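Oxysterol-binding protein homolog 3 (PDB 4IC4) carries lipids between membranes in a hydrophobic pocket, its oxysterol-binding-protein-related domain binding sterols and phospholipids during non-vesicular transfer through the cytosol. Local coordinates at residues Pro378-Tyr381 / Trp382-Arg385. Sequence-based numbering, arbitrary orientation.
Sequences PKSY and WERR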
ATOM      1  N   PRO A 378      11.281  -6.109  24.556  1.00 19.37           N
ATOM      2  CA  PRO A 378      12.263  -5.033  24.715  1.00 19.10           C
ATOM      3  C   PRO A 378      12.998  -4.641  23.435  1.00 17.97           C
ATOM      4  O   PRO A 378      13.492  -3.521  23.322  1.00 19.19           O
ATOM      5  CB  PRO A 378      13.214  -5.592  25.774  1.00 20.53           C
ATOM      6  CG  PRO A 378      12.317  -6.469  26.591  1.00 22.64           C
ATOM      7  CD  PRO A 378      11.537  -7.189  25.526  1.00 20.93           C
ATOM      8  N   LYS A 379      13.075  -5.563  22.478  1.00 15.82           N
ATOM      9  CA  LYS A 379      13.759  -5.288  21.220  1.00 15.17           C
ATOM     10  C   LYS A 379      12.789  -5.110  20.058  1.00 14.06           C
ATOM     11  O   LYS A 379      13.175  -5.204  18.890  1.00 12.62           O
ATOM     12  CB  LYS A 379      14.763  -6.399  20.901  1.00 16.27           C
ATOM     13  CG  LYS A 379      15.987  -6.403  21.812  1.00 17.97           C
ATOM     14  CD  LYS A 379      16.840  -5.156  21.611  1.00 20.93           C
ATOM     15  CE  LYS A 379      18.057  -5.165  22.527  1.00 20.99           C
ATOM     16  NZ  LYS A 379      18.927  -3.971  22.331  1.00 22.45           N
ATOM     17  N   SER A 380      11.524  -4.858  20.378  1.00 12.10           N
ATOM     18  CA  SER A 380      10.523  -4.635  19.342  1.00 10.96           C
ATOM     19  C   SER A 380      10.787  -3.256  18.748  1.00 10.88           C
ATOM     20  O   SER A 380      11.488  -2.440  19.348  1.00 11.19           O
ATOM     21  CB  SER A 380       9.114  -4.673  19.934  1.00 11.08           C
ATOM     22  OG  SER A 380       8.896  -3.585  20.819  1.00 12.64           O
ATOM     23  N   TYR A 381      10.228  -2.990  17.574  1.00  8.42           N
ATOM     24  CA  TYR A 381      10.429  -1.695  16.939  1.00  9.29           C
ATOM     25  C   TYR A 381      10.017  -0.527  17.829  1.00  9.45           C
ATOM     26  O   TYR A 381      10.794   0.402  18.047  1.00  9.62           O
ATOM     27  CB  TYR A 381       9.638  -1.597  15.631  1.00  8.01           C
ATOM     28  CG  TYR A 381       9.925  -0.320  14.869  1.00  6.67           C
ATOM     29  CD1 TYR A 381      11.030  -0.231  14.028  1.00  8.69           C
ATOM     30  CD2 TYR A 381       9.112   0.810  15.023  1.00  7.17           C
ATOM     31  CE1 TYR A 381      11.327   0.951  13.350  1.00  6.96           C
ATOM     32  CE2 TYR A 381       9.402   2.001  14.355  1.00  7.45           C
ATOM     33  CZ  TYR A 381      10.512   2.061  13.518  1.00  7.46           C
ATOM     34  OH  TYR A 381      10.823   3.221  12.841  1.00  8.35           O
ATOM     35  N   TRP A 382       8.792  -0.568  18.339  1.00 10.25           N
ATOM     36  CA  TRP A 382       8.305   0.536  19.151  1.00  9.06           C
ATOM     37  C   TRP A 382       9.022   0.695  20.485  1.00 11.17           C
ATOM     38  O   TRP A 382       9.141   1.812  20.987  1.00 12.05           O
ATOM     39  CB  TRP A 382       6.789   0.423  19.328  1.00  9.91           C
ATOM     40  CG  TRP A 382       6.072   0.477  18.006  1.00 10.84           C
ATOM     41  CD1 TRP A 382       5.360  -0.528  17.420  1.00 11.84           C
ATOM     42  CD2 TRP A 382       6.055   1.574  17.081  1.00  9.30           C
ATOM     43  NE1 TRP A 382       4.904  -0.130  16.186  1.00 11.14           N
ATOM     44  CE2 TRP A 382       5.316   1.155  15.951  1.00  9.67           C
ATOM     45  CE3 TRP A 382       6.594   2.867  17.095  1.00 10.79           C
ATOM     46  CZ2 TRP A 382       5.102   1.987  14.841  1.00 10.11           C
ATOM     47  CZ3 TRP A 382       6.382   3.695  15.990  1.00 10.09           C
ATOM     48  CH2 TRP A 382       5.641   3.248  14.879  1.00 10.08           C
ATOM     49  N   GLU A 383       9.506  -0.402  21.064  1.00 11.75           N
ATOM     50  CA  GLU A 383      10.242  -0.284  22.316  1.00 12.74           C
ATOM     51  C   GLU A 383      11.616   0.333  22.049  1.00 13.25           C
ATOM     52  O   GLU A 383      12.070   1.199  22.798  1.00 14.56           O
ATOM     53  CB  GLU A 383      10.382  -1.646  23.004  1.00 15.04           C
ATOM     54  CG  GLU A 383       9.115  -2.093  23.727  1.00 18.54           C
ATOM     55  CD  GLU A 383       8.633  -1.063  24.742  1.00 20.26           C
ATOM     56  OE1 GLU A 383       9.416  -0.697  25.643  1.00 22.66           O
ATOM     57  OE2 GLU A 383       7.472  -0.619  24.635  1.00 24.41           O
ATOM     58  N   ARG A 384      12.275  -0.105  20.977  1.00 11.23           N
ATOM     59  CA  ARG A 384      13.584   0.430  20.602  1.00 11.58           C
ATOM     60  C   ARG A 384      13.487   1.929  20.317  1.00 11.44           C
ATOM     61  O   ARG A 384      14.327   2.717  20.742  1.00 11.64           O
ATOM     62  CB  ARG A 384      14.098  -0.252  19.328  1.00 11.52           C
ATOM     63  CG  ARG A 384      14.646  -1.666  19.475  1.00  9.57           C
ATOM     64  CD  ARG A 384      14.734  -2.292  18.077  1.00 11.18           C
ATOM     65  NE  ARG A 384      15.427  -3.579  18.007  1.00 12.25           N
ATOM     66  CZ  ARG A 384      16.745  -3.720  17.887  1.00 11.39           C
ATOM     67  NH1 ARG A 384      17.276  -4.933  17.820  1.00 15.35           N
ATOM     68  NH2 ARG A 384      17.536  -2.656  17.846  1.00 14.25           N
ATOM     69  N   ARG A 385      12.455   2.311  19.576  1.00 11.28           N
ATOM     70  CA  ARG A 385      12.257   3.703  19.192  1.00 11.47           C
ATOM     71  C   ARG A 385      12.234   4.656  20.385  1.00 13.14           C
ATOM     72  O   ARG A 385      12.744   5.773  20.309  1.00 14.60           O
ATOM     73  CB  ARG A 385      10.953   3.830  18.403  1.00 10.29           C
ATOM     74  CG  ARG A 385      10.801   5.126  17.620  1.00  8.99           C
ATOM     75  CD  ARG A 385       9.454   5.145  16.916  1.00  9.64           C
ATOM     76  NE  ARG A 385       9.293   6.242  15.966  1.00  9.39           N
ATOM     77  CZ  ARG A 385       9.094   7.515  16.290  1.00  9.49           C
ATOM     78  NH1 ARG A 385       9.029   7.888  17.564  1.00 11.15           N
ATOM     79  NH2 ARG A 385       8.936   8.417  15.329  1.00 10.07           N
TER
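R384 reaches back along the chain to K379, its NE donating to K379 O at 2.9 Å. The acceptor lies close to the guanidinium plane, but the donor stands above the carbonyl plane, 45° out of it. K379 CD lies over one face of the same group, 3.8 Å from R384 NH1. With its chain extended from CG to NE, R384 runs past S380 O, which accepts from R384 N. At the helix start, S380 OG takes E383 N in a longer bond of 3.3 Å and also bonds to G377 O. Y381 turns its ring edge to the face of W382, CD2 sitting 3.8 Å from W382 CD2 with the planes at 87°. Outward, D392 pairs with R384 NH2 and D389 with K379 NZ, while E129 receives both Y381 OH and R385 NE. A methionine in place of R384 would probably leave K379 O without this donor and D392 without this cationic mate. W382 rests on I131 and I140, seating the start of the helix against strands 127-132 and 137-145. This is a serine N-cap opening the short helix 381-386, packed outside the beta barrel of the lipid-binding domain.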